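Local coordinates for Tle cognate immunity protein 4 C-terminal domain-containing protein (Pseudomonas aeruginosa PAO1, PDB 4R1D) that probably protects the bacterium from its own type VI secretion lipase effector Tle4 by binding it as the cognate immunity protein, at residues M209-K214 / E225-A230; Y239-E244 / A259-L264; K91-D96 / V114-E119. One frame throughout, in Å; residues are numbered along the deposited sequence.

Contacts 1 and 2 belong to the C-terminal family region and are about 9 Å apart between centres. They are coupled directly, because strands 225-233 and 236-245 are neighbours in the same sheet. Contact 1 ties on the outermost strand, 209-214, and is partly exposed, with a beta bulge, a salt bridge and a lysine lying on a tyrosine. Contact 2 is fully buried and regular, with aromatic and aliphatic side chains along one face. Contact 3 lies in the N-terminal family region, about 38 Å from contact 2 between centres. It is buried too, but only two residue pairs are in strand register before the chain turns toward a helix. Bridging waters occur in contacts 1 and 3.

Contact 1 (M209-K214 / E225-A230); sequences METLRK and EEYLVA
R213 reaches along the flank of L228 to the carboxylate of E226. Its CB lies 3.9 Å from L228 CD2. CG and then CD run on toward E226, with CD 3.0 Å from OE2. The chain bends at chi3 (-92°), and CD2 of L228 then lies over one face of the guanidinium, off toward its rim. NE and CZ each lie near both E226 OE2 and L228 CD2, at 3.9 to 4.1 Å. At the tip, R213 NH1 donates to E226 OE2 at 3.0 Å in a nearly straight hydrogen bond that is part of a salt bridge. E226 OE2 lies in the guanidinium plane and is met on its syn side, but 27° out of the carboxylate plane. NH2 has a second acid, D289 of helix 281-292, while E226 OE1 is bonded to H217 and W288.

The two strands form an antiparallel hairpin with a classic beta bulge, since L212 and R213 both face L228. L228 O takes a 2.7 Å bond from L212 N and a weak one from R213 N. L228 N donates to R213 O. On the N-terminal side of the bulge, E210 and A230 form a hydrogen-bonded pair, and L212 CD1 packs on A230 CB.

The face with T211, K214, Y227 and V229 meets helix 191-205. K214 is fully extended there and runs alongside the Y227 ring. Its CD sits over one face in a CH-pi contact, 3.9 Å from the ring centroid. K214 NZ forms a salt bridge with D196 OD1, which is also bonded to Y227 OH. T211 CG2 lies 3.9 Å from Y227 CE1. T211 OG1 lies at the ring edge and shares a water with Y227 OH.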
ATOM      1  N   MET B 209     -23.679  13.594 -10.301  1.00 22.03           N
ATOM      2  CA  MET B 209     -22.496  13.557 -11.165  1.00 22.27           C
ATOM      3  C   MET B 209     -22.841  14.061 -12.560  1.00 21.57           C
ATOM      4  O   MET B 209     -23.936  13.806 -13.061  1.00 23.65           O
ATOM      5  CB  MET B 209     -21.943  12.128 -11.284  1.00 19.92           C
ATOM      6  CG  MET B 209     -21.116  11.645 -10.084  1.00 24.88           C
ATOM      7  SD  MET B 209     -19.625  12.618  -9.782  1.00 25.48           S
ATOM      8  CE  MET B 209     -20.228  13.893  -8.738  1.00 35.13           C
ATOM      9  N   GLU B 210     -21.911  14.769 -13.192  1.00 20.10           N
ATOM     10  CA  GLU B 210     -22.074  15.108 -14.598  1.00 22.74           C
ATOM     11  C   GLU B 210     -20.740  15.181 -15.334  1.00 22.83           C
ATOM     12  O   GLU B 210     -19.696  15.444 -14.736  1.00 19.88           O
ATOM     13  CB  GLU B 210     -22.838  16.423 -14.759  1.00 25.95           C
ATOM     14  CG  GLU B 210     -22.031  17.663 -14.480  1.00 28.43           C
ATOM     15  CD  GLU B 210     -22.872  18.931 -14.614  1.00 29.16           C
ATOM     16  OE1 GLU B 210     -23.230  19.509 -13.572  1.00 29.17           O
ATOM     17  OE2 GLU B 210     -23.178  19.335 -15.754  1.00 31.90           O
ATOM     18  N   THR B 211     -20.779  14.927 -16.635  1.00 20.10           N
ATOM     19  CA  THR B 211     -19.605  15.119 -17.461  1.00 24.98           C
ATOM     20  C   THR B 211     -19.633  16.531 -18.024  1.00 24.02           C
ATOM     21  O   THR B 211     -20.593  16.921 -18.682  1.00 28.87           O
ATOM     22  CB  THR B 211     -19.547  14.091 -18.601  1.00 28.43           C
ATOM     23  OG1 THR B 211     -19.363  12.784 -18.041  1.00 23.25           O
ATOM     24  CG2 THR B 211     -18.390  14.396 -19.542  1.00 23.32           C
ATOM     25  N   LEU B 212     -18.587  17.304 -17.759  1.00 20.96           N
ATOM     26  CA  LEU B 212     -18.510  18.664 -18.291  1.00 21.25           C
ATOM     27  C   LEU B 212     -17.956  18.679 -19.704  1.00 24.91           C
ATOM     28  O   LEU B 212     -18.295  19.554 -20.500  1.00 25.04           O
ATOM     29  CB  LEU B 212     -17.657  19.571 -17.397  1.00 18.90           C
ATOM     30  CG  LEU B 212     -18.117  19.772 -15.951  1.00 22.07           C
ATOM     31  CD1 LEU B 212     -17.167  20.689 -15.194  1.00 19.53           C
ATOM     32  CD2 LEU B 212     -19.538  20.318 -15.909  1.00 27.17           C
ATOM     33  N   ARG B 213     -17.097  17.711 -20.012  1.00 21.24           N
ATOM     34  CA  ARG B 213     -16.391  17.706 -21.275  1.00 20.00           C
ATOM     35  C   ARG B 213     -15.731  16.361 -21.520  1.00 23.39           C
ATOM     36  O   ARG B 213     -15.209  15.733 -20.596  1.00 21.83           O
ATOM     37  CB  ARG B 213     -15.324  18.809 -21.253  1.00 28.25           C
ATOM     38  CG  ARG B 213     -15.231  19.640 -22.507  1.00 33.78           C
ATOM     39  CD  ARG B 213     -13.915  20.418 -22.527  1.00 25.93           C
ATOM     40  NE  ARG B 213     -14.016  21.757 -21.954  1.00 25.43           N
ATOM     41  CZ  ARG B 213     -12.958  22.505 -21.646  1.00 28.71           C
ATOM     42  NH1 ARG B 213     -11.732  22.027 -21.830  1.00 23.03           N
ATOM     43  NH2 ARG B 213     -13.120  23.724 -21.141  1.00 22.79           N
ATOM     44  N   LYS B 214     -15.754  15.913 -22.767  1.00 25.88           N
ATOM     45  CA  LYS B 214     -15.061  14.685 -23.142  1.00 25.12           C
ATOM     46  C   LYS B 214     -14.660  14.761 -24.603  1.00 26.32           C
ATOM     47  O   LYS B 214     -15.515  14.912 -25.475  1.00 27.77           O
ATOM     48  CB  LYS B 214     -15.947  13.456 -22.909  1.00 23.82           C
ATOM     49  CG  LYS B 214     -15.379  12.177 -23.528  1.00 28.92           C
ATOM     50  CD  LYS B 214     -16.292  10.977 -23.317  1.00 28.52           C
ATOM     51  CE  LYS B 214     -15.674   9.724 -23.919  1.00 33.99           C
ATOM     52  NZ  LYS B 214     -16.624   8.579 -23.962  1.00 42.59           N
ATOM     53  N   GLU B 225      -5.976  14.155 -25.035  1.00 18.84           N
ATOM     54  CA  GLU B 225      -7.415  13.960 -24.943  1.00 17.07           C
ATOM     55  C   GLU B 225      -7.813  14.167 -23.491  1.00 21.03           C
ATOM     56  O   GLU B 225      -6.998  13.967 -22.598  1.00 17.07           O
ATOM     57  CB  GLU B 225      -7.808  12.569 -25.442  1.00 19.78           C
ATOM     58  CG  GLU B 225      -7.428  12.362 -26.912  1.00 23.79           C
ATOM     59  CD  GLU B 225      -8.080  11.141 -27.549  1.00 37.40           C
ATOM     60  OE1 GLU B 225      -8.366  10.162 -26.827  1.00 31.03           O
ATOM     61  OE2 GLU B 225      -8.301  11.169 -28.781  1.00 28.13           O
ATOM     62  N   GLU B 226      -9.047  14.585 -23.252  1.00 16.54           N
ATOM     63  CA  GLU B 226      -9.452  14.924 -21.893  1.00 19.49           C
ATOM     64  C   GLU B 226     -10.835  14.405 -21.550  1.00 18.73           C
ATOM     65  O   GLU B 226     -11.658  14.158 -22.423  1.00 17.51           O
ATOM     66  CB  GLU B 226      -9.409  16.440 -21.686  1.00 17.33           C
ATOM     67  CG  GLU B 226     -10.525  17.167 -22.391  1.00 19.97           C
ATOM     68  CD  GLU B 226     -10.393  18.677 -22.302  1.00 18.48           C
ATOM     69  OE1 GLU B 226      -9.548  19.172 -21.517  1.00 17.83           O
ATOM     70  OE2 GLU B 226     -11.136  19.363 -23.030  1.00 20.96           O
ATOM     71  N   TYR B 227     -11.082  14.279 -20.254  1.00 15.76           N
ATOM     72  CA  TYR B 227     -12.348  13.817 -19.746  1.00 16.07           C
ATOM     73  C   TYR B 227     -12.527  14.606 -18.465  1.00 15.24           C
ATOM     74  O   TYR B 227     -11.687  14.538 -17.572  1.00 16.62           O
ATOM     75  CB  TYR B 227     -12.258  12.310 -19.451  1.00 14.62           C
ATOM     76  CG  TYR B 227     -13.563  11.560 -19.585  1.00 18.04           C
ATOM     77  CD1 TYR B 227     -14.753  12.105 -19.129  1.00 18.65           C
ATOM     78  CD2 TYR B 227     -13.602  10.307 -20.178  1.00 19.64           C
ATOM     79  CE1 TYR B 227     -15.953  11.414 -19.251  1.00 21.17           C
ATOM     80  CE2 TYR B 227     -14.797   9.608 -20.307  1.00 18.43           C
ATOM     81  CZ  TYR B 227     -15.968  10.171 -19.839  1.00 24.94           C
ATOM     82  OH  TYR B 227     -17.162   9.493 -19.963  1.00 24.29           O
ATOM     83  N   LEU B 228     -13.603  15.381 -18.378  1.00 16.78           N
ATOM     84  CA  LEU B 228     -13.777  16.310 -17.267  1.00 18.70           C
ATOM     85  C   LEU B 228     -15.113  16.059 -16.587  1.00 18.67           C
ATOM     86  O   LEU B 228     -16.160  16.151 -17.230  1.00 19.47           O
ATOM     87  CB  LEU B 228     -13.758  17.761 -17.785  1.00 19.49           C
ATOM     88  CG  LEU B 228     -12.441  18.531 -17.919  1.00 26.62           C
ATOM     89  CD1 LEU B 228     -11.356  17.763 -18.634  1.00 21.65           C
ATOM     90  CD2 LEU B 228     -12.692  19.867 -18.620  1.00 27.79           C
ATOM     91  N   VAL B 229     -15.093  15.743 -15.297  1.00 17.49           N
ATOM     92  CA  VAL B 229     -16.342  15.489 -14.595  1.00 18.33           C
ATOM     93  C   VAL B 229     -16.452  16.346 -13.338  1.00 18.20           C
ATOM     94  O   VAL B 229     -15.454  16.828 -12.812  1.00 20.23           O
ATOM     95  CB  VAL B 229     -16.517  13.989 -14.248  1.00 21.55           C
ATOM     96  CG1 VAL B 229     -16.311  13.125 -15.499  1.00 18.24           C
ATOM     97  CG2 VAL B 229     -15.561  13.574 -13.150  1.00 17.70           C
ATOM     98  N   ALA B 230     -17.676  16.562 -12.883  1.00 18.67           N
ATOM     99  CA  ALA B 230     -17.901  17.297 -11.654  1.00 16.15           C
ATOM    100  C   ALA B 230     -19.141  16.733 -10.989  1.00 20.77           C
ATOM    101  O   ALA B 230     -19.983  16.113 -11.644  1.00 21.70           O
ATOM    102  CB  ALA B 230     -18.069  18.776 -11.934  1.00 22.06           C
TER
HETATM  103  O   HOH W   1     -19.552  10.933 -20.144  1.00 32.83           O

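Contact 2 (Y239-E244 / A259-L264); sequences YTFMWE and AGLAVL
Strands 239-244 and 259-263 run antiparallel at 174°, their axes 4.5 Å apart at closest approach. They are two arms of a beta hairpin in the sheet of the C-terminal region. Y239 with V263, F241 with L261 and W243 with A259 are hydrogen-bonded pairs, each joined by two backbone bonds. T240 with A262 and M242 with G260 are the non-hydrogen-bonded pairs between them. G260 CA makes a CA-H...O contact with F241 O, at 3.1 Å.

The side chains of the hydrogen-bonded pairs lie on one face, where F241, W243 and L261 pack against helix 281-292 and the F241 ring meets W288 edge-to-face. F241 and L261 lie side by side, CD2 to CD2 at 3.8 Å. W243 has CG anti to its backbone N (chi1 -178°), which brings CE3 to 3.8 Å from A259 CB. Its NE1 is bonded to H217 O. The other face carries T240, M242 and A262, which pack on I88, W96 and W92 of the other chain, presumably the lipase Tle4, and so form part of the interface with it. Back on the helix side, V263 CG2 touches the edge of the Y239 ring at CD2, 3.8 Å away.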
ATOM      1  N   TYR B 239     -14.609  17.852  -8.327  1.00 17.59           N
ATOM      2  CA  TYR B 239     -14.191  17.905  -9.713  1.00 19.50           C
ATOM      3  C   TYR B 239     -13.145  16.837  -9.957  1.00 14.13           C
ATOM      4  O   TYR B 239     -12.355  16.531  -9.069  1.00 17.36           O
ATOM      5  CB  TYR B 239     -13.542  19.254 -10.009  1.00 16.96           C
ATOM      6  CG  TYR B 239     -14.485  20.431  -9.961  1.00 20.26           C
ATOM      7  CD1 TYR B 239     -15.267  20.755 -11.055  1.00 20.81           C
ATOM      8  CD2 TYR B 239     -14.587  21.217  -8.824  1.00 23.81           C
ATOM      9  CE1 TYR B 239     -16.137  21.832 -11.023  1.00 23.80           C
ATOM     10  CE2 TYR B 239     -15.454  22.305  -8.775  1.00 20.54           C
ATOM     11  CZ  TYR B 239     -16.223  22.606  -9.880  1.00 23.03           C
ATOM     12  OH  TYR B 239     -17.082  23.684  -9.857  1.00 23.89           O
ATOM     13  N   THR B 240     -13.132  16.288 -11.162  1.00 14.52           N
ATOM     14  CA  THR B 240     -11.988  15.493 -11.599  1.00 16.11           C
ATOM     15  C   THR B 240     -11.766  15.726 -13.091  1.00 12.55           C
ATOM     16  O   THR B 240     -12.583  15.328 -13.919  1.00 16.42           O
ATOM     17  CB  THR B 240     -12.167  14.004 -11.297  1.00 17.53           C
ATOM     18  OG1 THR B 240     -12.346  13.828  -9.885  1.00 20.78           O
ATOM     19  CG2 THR B 240     -10.933  13.234 -11.721  1.00 13.26           C
ATOM     20  N   PHE B 241     -10.686  16.439 -13.400  1.00 13.77           N
ATOM     21  CA  PHE B 241     -10.328  16.801 -14.765  1.00 16.05           C
ATOM     22  C   PHE B 241      -9.090  16.002 -15.132  1.00 14.80           C
ATOM     23  O   PHE B 241      -8.109  15.993 -14.379  1.00 16.92           O
ATOM     24  CB  PHE B 241     -10.002  18.297 -14.875  1.00 14.42           C
ATOM     25  CG  PHE B 241     -11.171  19.204 -14.614  1.00 19.65           C
ATOM     26  CD1 PHE B 241     -12.436  18.691 -14.351  1.00 18.99           C
ATOM     27  CD2 PHE B 241     -10.997  20.582 -14.616  1.00 20.59           C
ATOM     28  CE1 PHE B 241     -13.508  19.534 -14.106  1.00 20.39           C
ATOM     29  CE2 PHE B 241     -12.064  21.431 -14.365  1.00 19.69           C
ATOM     30  CZ  PHE B 241     -13.319  20.909 -14.114  1.00 21.54           C
ATOM     31  N   MET B 242      -9.149  15.315 -16.272  1.00 12.04           N
ATOM     32  CA  MET B 242      -8.110  14.361 -16.675  1.00 13.50           C
ATOM     33  C   MET B 242      -7.662  14.634 -18.114  1.00 12.53           C
ATOM     34  O   MET B 242      -8.499  14.805 -18.984  1.00 17.31           O
ATOM     35  CB  MET B 242      -8.680  12.940 -16.579  1.00 15.67           C
ATOM     36  CG  MET B 242      -9.180  12.603 -15.180  1.00 16.14           C
ATOM     37  SD  MET B 242     -10.269  11.163 -15.119  1.00 16.63           S
ATOM     38  CE  MET B 242     -11.846  11.909 -15.532  1.00 16.21           C
ATOM     39  N   TRP B 243      -6.350  14.673 -18.354  1.00 14.15           N
ATOM     40  CA  TRP B 243      -5.802  14.977 -19.677  1.00 13.67           C
ATOM     41  C   TRP B 243      -4.585  14.089 -19.886  1.00 13.18           C
ATOM     42  O   TRP B 243      -3.773  13.939 -18.983  1.00 14.77           O
ATOM     43  CB  TRP B 243      -5.384  16.450 -19.716  1.00 13.89           C
ATOM     44  CG  TRP B 243      -4.832  16.971 -21.034  1.00 17.58           C
ATOM     45  CD1 TRP B 243      -5.549  17.544 -22.050  1.00 18.18           C
ATOM     46  CD2 TRP B 243      -3.450  17.031 -21.437  1.00 16.80           C
ATOM     47  NE1 TRP B 243      -4.701  17.938 -23.062  1.00 19.58           N
ATOM     48  CE2 TRP B 243      -3.412  17.629 -22.717  1.00 17.16           C
ATOM     49  CE3 TRP B 243      -2.244  16.625 -20.847  1.00 15.23           C
ATOM     50  CZ2 TRP B 243      -2.218  17.840 -23.417  1.00 16.89           C
ATOM     51  CZ3 TRP B 243      -1.050  16.828 -21.547  1.00 15.04           C
ATOM     52  CH2 TRP B 243      -1.047  17.436 -22.821  1.00 16.68           C
ATOM     53  N   GLU B 244      -4.463  13.499 -21.072  1.00 15.14           N
ATOM     54  CA  GLU B 244      -3.364  12.603 -21.325  1.00 17.36           C
ATOM     55  C   GLU B 244      -2.948  12.581 -22.784  1.00 17.21           C
ATOM     56  O   GLU B 244      -3.778  12.700 -23.694  1.00 18.11           O
ATOM     57  CB  GLU B 244      -3.735  11.181 -20.879  1.00 16.06           C
ATOM     58  CG  GLU B 244      -2.577  10.193 -20.962  1.00 16.77           C
ATOM     59  CD  GLU B 244      -2.886   8.885 -20.254  1.00 21.27           C
ATOM     60  OE1 GLU B 244      -3.701   8.899 -19.310  1.00 17.46           O
ATOM     61  OE2 GLU B 244      -2.309   7.844 -20.643  1.00 22.60           O
ATOM     62  N   ALA B 259      -2.045  15.445 -17.152  1.00 14.68           N
ATOM     63  CA  ALA B 259      -2.387  16.615 -16.358  1.00 15.56           C
ATOM     64  C   ALA B 259      -3.729  16.315 -15.719  1.00 14.03           C
ATOM     65  O   ALA B 259      -4.627  15.763 -16.361  1.00 14.50           O
ATOM     66  CB  ALA B 259      -2.470  17.870 -17.249  1.00 14.83           C
ATOM     67  N   GLY B 260      -3.874  16.660 -14.444  1.00 15.85           N
ATOM     68  CA  GLY B 260      -5.112  16.364 -13.744  1.00 15.46           C
ATOM     69  C   GLY B 260      -5.408  17.442 -12.730  1.00 14.59           C
ATOM     70  O   GLY B 260      -4.496  18.023 -12.158  1.00 16.79           O
ATOM     71  N   LEU B 261      -6.688  17.718 -12.531  1.00 15.61           N
ATOM     72  CA  LEU B 261      -7.106  18.657 -11.507  1.00 14.60           C
ATOM     73  C   LEU B 261      -8.249  18.028 -10.744  1.00 16.61           C
ATOM     74  O   LEU B 261      -9.252  17.629 -11.330  1.00 17.74           O
ATOM     75  CB  LEU B 261      -7.550  19.977 -12.142  1.00 17.74           C
ATOM     76  CG  LEU B 261      -8.014  21.064 -11.169  1.00 19.19           C
ATOM     77  CD1 LEU B 261      -6.823  21.636 -10.456  1.00 23.54           C
ATOM     78  CD2 LEU B 261      -8.747  22.173 -11.940  1.00 30.63           C
ATOM     79  N   ALA B 262      -8.093  17.921  -9.431  1.00 17.11           N
ATOM     80  CA  ALA B 262      -9.127  17.300  -8.615  1.00 16.70           C
ATOM     81  C   ALA B 262      -9.546  18.201  -7.458  1.00 16.06           C
ATOM     82  O   ALA B 262      -8.731  18.950  -6.908  1.00 19.47           O
ATOM     83  CB  ALA B 262      -8.643  15.997  -8.070  1.00 15.85           C
ATOM     84  N   VAL B 263     -10.821  18.110  -7.105  1.00 17.99           N
ATOM     85  CA  VAL B 263     -11.307  18.558  -5.800  1.00 16.09           C
ATOM     86  C   VAL B 263     -12.021  17.386  -5.156  1.00 20.09           C
ATOM     87  O   VAL B 263     -13.130  17.038  -5.551  1.00 21.03           O
ATOM     88  CB  VAL B 263     -12.279  19.752  -5.900  1.00 17.68           C
ATOM     89  CG1 VAL B 263     -12.777  20.140  -4.499  1.00 19.95           C
ATOM     90  CG2 VAL B 263     -11.597  20.937  -6.542  1.00 18.33           C
ATOM     91  N   LEU B 264     -11.359  16.762  -4.184  1.00 22.14           N
ATOM     92  CA  LEU B 264     -11.922  15.633  -3.456  1.00 22.94           C
ATOM     93  C   LEU B 264     -12.772  16.131  -2.291  1.00 22.94           C
ATOM     94  O   LEU B 264     -12.808  17.325  -1.997  1.00 29.67           O
ATOM     95  CB  LEU B 264     -10.804  14.724  -2.934  1.00 22.08           C
ATOM     96  CG  LEU B 264      -9.800  14.296  -4.007  1.00 20.13           C
ATOM     97  CD1 LEU B 264      -8.656  13.479  -3.398  1.00 21.94           C
ATOM     98  CD2 LEU B 264     -10.500  13.533  -5.120  1.00 21.53           C
TER

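Contact 3 (K91-D96 / V114-E119)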
ATOM      1  N   LYS B  91      21.054 -11.363  -5.742  1.00 18.13           N
ATOM      2  CA  LYS B  91      21.057 -10.953  -7.147  1.00 20.63           C
ATOM      3  C   LYS B  91      21.078  -9.444  -7.372  1.00 19.29           C
ATOM      4  O   LYS B  91      21.305  -8.982  -8.499  1.00 19.77           O
ATOM      5  CB  LYS B  91      19.873 -11.570  -7.872  1.00 23.02           C
ATOM      6  CG  LYS B  91      19.788 -13.070  -7.641  1.00 24.05           C
ATOM      7  CD  LYS B  91      18.786 -13.723  -8.568  1.00 29.86           C
ATOM      8  CE  LYS B  91      18.811 -15.248  -8.419  1.00 35.91           C
ATOM      9  NZ  LYS B  91      17.982 -15.735  -7.275  1.00 31.99           N
ATOM     10  N   THR B  92      20.823  -8.686  -6.309  1.00 24.69           N
ATOM     11  CA  THR B  92      20.735  -7.235  -6.424  1.00 18.47           C
ATOM     12  C   THR B  92      21.475  -6.517  -5.312  1.00 17.68           C
ATOM     13  O   THR B  92      21.497  -6.961  -4.157  1.00 17.44           O
ATOM     14  CB  THR B  92      19.268  -6.725  -6.447  1.00 16.47           C
ATOM     15  OG1 THR B  92      18.615  -7.056  -5.214  1.00 18.69           O
ATOM     16  CG2 THR B  92      18.502  -7.332  -7.624  1.00 20.38           C
ATOM     17  N   TYR B  93      22.086  -5.400  -5.697  1.00 17.65           N
ATOM     18  CA  TYR B  93      22.726  -4.475  -4.784  1.00 17.55           C
ATOM     19  C   TYR B  93      21.829  -3.262  -4.608  1.00 18.89           C
ATOM     20  O   TYR B  93      20.907  -3.032  -5.391  1.00 17.78           O
ATOM     21  CB  TYR B  93      24.020  -3.940  -5.405  1.00 20.13           C
ATOM     22  CG  TYR B  93      25.070  -4.967  -5.769  1.00 21.16           C
ATOM     23  CD1 TYR B  93      25.482  -5.930  -4.862  1.00 21.64           C
ATOM     24  CD2 TYR B  93      25.667  -4.948  -7.018  1.00 22.17           C
ATOM     25  CE1 TYR B  93      26.462  -6.863  -5.208  1.00 27.06           C
ATOM     26  CE2 TYR B  93      26.636  -5.865  -7.367  1.00 25.70           C
ATOM     27  CZ  TYR B  93      27.029  -6.818  -6.461  1.00 28.85           C
ATOM     28  OH  TYR B  93      28.001  -7.726  -6.827  1.00 30.40           O
ATOM     29  N   LEU B  94      22.129  -2.482  -3.578  1.00 16.54           N
ATOM     30  CA  LEU B  94      21.663  -1.117  -3.483  1.00 16.73           C
ATOM     31  C   LEU B  94      22.848  -0.255  -3.873  1.00 17.61           C
ATOM     32  O   LEU B  94      23.944  -0.412  -3.316  1.00 18.50           O
ATOM     33  CB  LEU B  94      21.279  -0.814  -2.041  1.00 18.82           C
ATOM     34  CG  LEU B  94      20.585   0.514  -1.754  1.00 25.23           C
ATOM     35  CD1 LEU B  94      19.296   0.635  -2.579  1.00 27.21           C
ATOM     36  CD2 LEU B  94      20.300   0.609  -0.260  1.00 29.90           C
ATOM     37  N   LEU B  95      22.642   0.627  -4.844  1.00 16.23           N
ATOM     38  CA  LEU B  95      23.658   1.600  -5.224  1.00 17.47           C
ATOM     39  C   LEU B  95      23.157   2.987  -4.858  1.00 15.96           C
ATOM     40  O   LEU B  95      22.199   3.489  -5.445  1.00 18.68           O
ATOM     41  CB  LEU B  95      23.957   1.515  -6.716  1.00 15.11           C
ATOM     42  CG  LEU B  95      24.938   2.563  -7.253  1.00 20.19           C
ATOM     43  CD1 LEU B  95      26.258   2.483  -6.501  1.00 21.44           C
ATOM     44  CD2 LEU B  95      25.142   2.390  -8.751  1.00 19.39           C
ATOM     45  N   ASP B  96      23.792   3.578  -3.852  1.00 17.84           N
ATOM     46  CA  ASP B  96      23.417   4.899  -3.350  1.00 16.23           C
ATOM     47  C   ASP B  96      24.378   5.945  -3.931  1.00 19.43           C
ATOM     48  O   ASP B  96      25.493   6.106  -3.425  1.00 25.25           O
ATOM     49  CB  ASP B  96      23.509   4.872  -1.830  1.00 18.16           C
ATOM     50  CG  ASP B  96      22.870   6.084  -1.165  1.00 15.87           C
ATOM     51  OD1 ASP B  96      22.256   6.879  -1.886  1.00 17.60           O
ATOM     52  OD2 ASP B  96      22.984   6.207   0.080  1.00 19.00           O
ATOM     53  N   VAL B 114      20.478  -2.298  -8.182  1.00 15.54           N
ATOM     54  CA  VAL B 114      21.221  -2.618  -9.384  1.00 18.11           C
ATOM     55  C   VAL B 114      21.498  -4.126  -9.389  1.00 16.81           C
ATOM     56  O   VAL B 114      21.785  -4.712  -8.352  1.00 18.56           O
ATOM     57  CB  VAL B 114      22.550  -1.830  -9.406  1.00 18.42           C
ATOM     58  CG1 VAL B 114      23.529  -2.427 -10.399  1.00 20.65           C
ATOM     59  CG2 VAL B 114      22.283  -0.347  -9.687  1.00 19.06           C
ATOM     60  N   SER B 115      21.397  -4.759 -10.549  1.00 17.71           N
ATOM     61  CA  SER B 115      21.677  -6.191 -10.615  1.00 18.64           C
ATOM     62  C   SER B 115      23.169  -6.466 -10.496  1.00 19.98           C
ATOM     63  O   SER B 115      23.990  -5.744 -11.054  1.00 21.55           O
ATOM     64  CB  SER B 115      21.117  -6.819 -11.894  1.00 22.38           C
ATOM     65  OG  SER B 115      19.743  -7.149 -11.744  1.00 22.62           O
ATOM     66  N   VAL B 116      23.508  -7.517  -9.764  1.00 20.44           N
ATOM     67  CA  VAL B 116      24.899  -7.938  -9.647  1.00 22.66           C
ATOM     68  C   VAL B 116      25.540  -8.039 -11.029  1.00 26.03           C
ATOM     69  O   VAL B 116      26.633  -7.513 -11.260  1.00 26.54           O
ATOM     70  CB  VAL B 116      25.000  -9.291  -8.937  1.00 21.33           C
ATOM     71  CG1 VAL B 116      26.441  -9.800  -8.972  1.00 27.20           C
ATOM     72  CG2 VAL B 116      24.519  -9.165  -7.508  1.00 20.76           C
ATOM     73  N   ASP B 117      24.847  -8.696 -11.953  1.00 25.71           N
ATOM     74  CA  ASP B 117      25.411  -8.934 -13.277  1.00 27.55           C
ATOM     75  C   ASP B 117      25.239  -7.736 -14.210  1.00 28.46           C
ATOM     76  O   ASP B 117      25.548  -7.816 -15.400  1.00 26.97           O
ATOM     77  CB  ASP B 117      24.852 -10.221 -13.897  1.00 27.83           C
ATOM     78  CG  ASP B 117      23.387 -10.116 -14.254  1.00 33.52           C
ATOM     79  OD1 ASP B 117      22.756  -9.088 -13.927  1.00 24.43           O
ATOM     80  OD2 ASP B 117      22.860 -11.074 -14.856  1.00 34.42           O
ATOM     81  N   ARG B 118      24.763  -6.620 -13.659  1.00 20.65           N
ATOM     82  CA  ARG B 118      24.671  -5.383 -14.427  1.00 24.41           C
ATOM     83  C   ARG B 118      25.502  -4.258 -13.826  1.00 23.76           C
ATOM     84  O   ARG B 118      25.310  -3.089 -14.180  1.00 23.16           O
ATOM     85  CB  ARG B 118      23.214  -4.934 -14.542  1.00 24.08           C
ATOM     86  CG  ARG B 118      22.348  -5.922 -15.295  1.00 24.97           C
ATOM     87  CD  ARG B 118      20.974  -5.363 -15.568  1.00 24.22           C
ATOM     88  NE  ARG B 118      20.071  -6.419 -16.006  1.00 31.18           N
ATOM     89  CZ  ARG B 118      19.145  -6.267 -16.940  1.00 28.94           C
ATOM     90  NH1 ARG B 118      18.999  -5.094 -17.541  1.00 33.10           N
ATOM     91  NH2 ARG B 118      18.364  -7.290 -17.265  1.00 31.82           N
ATOM     92  N   GLU B 119      26.425  -4.607 -12.934  1.00 21.66           N
ATOM     93  CA  GLU B 119      27.166  -3.606 -12.179  1.00 22.41           C
ATOM     94  C   GLU B 119      27.935  -2.603 -13.040  1.00 26.23           C
ATOM     95  O   GLU B 119      27.879  -1.399 -12.790  1.00 22.61           O
ATOM     96  CB  GLU B 119      28.114  -4.250 -11.166  1.00 25.06           C
ATOM     97  CG  GLU B 119      28.798  -3.212 -10.273  1.00 26.70           C
ATOM     98  CD  GLU B 119      29.789  -3.804  -9.289  1.00 31.16           C
ATOM     99  OE1 GLU B 119      29.827  -5.043  -9.132  1.00 33.60           O
ATOM    100  OE2 GLU B 119      30.540  -3.022  -8.672  1.00 29.78           O
TER
HETATM  101  O   HOH W   2      22.266 -10.256 -10.947  1.00 24.03           O
HETATM  102  O   HOH W   3      28.917  -7.401  -9.702  1.00 29.76           O
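Y93 and V116 make the main side-chain contact here, beside three backbone bonds. Y93 N donates to V114 O at 2.8 Å, and V114 N returns a bond to Y93 O. V116 N gives a nearly straight bond to K91 O, at 2.9 Å. T92 and S115 form the non-hydrogen-bonded pair between, with T92 CA 3.3 Å from V114 O.

Apolar contacts centre on the Y93 ring. Its first torsion (chi1 -59°) sets CG beside the backbone N, and the ring lies against V116. V116 CG2 stands over one ring face, 3.9 Å from the centroid, in a CH-pi contact. V116 CG1 comes to 3.4 Å from Y93 OH. L95 CB meets V114 CG2 at 3.9 Å.

Polar contacts gather at the far end of the ring. One water lies in the ring plane, at its edge. It accepts from Y93 OH and donates to V116 O and E119 OE1. The carboxylate of E119 stands nearly upright to the ring, at 79°, with OE1 3.7 Å from Y93 CE2. Its other oxygen is held by R70 in a salt bridge.

Several side chains form part of the interface with the other chain, presumably the lipase Tle4: K91 bridges to E405 there, and S115 OG bonds D402. T92 OG1 bonds S85 of its own chain and D406 of the other. The arrangement is a beta hairpin, strands 92-100 and 107-115, whose second strand leaves through a short 3-10 turn and R118 as N-cap into helix 119-132.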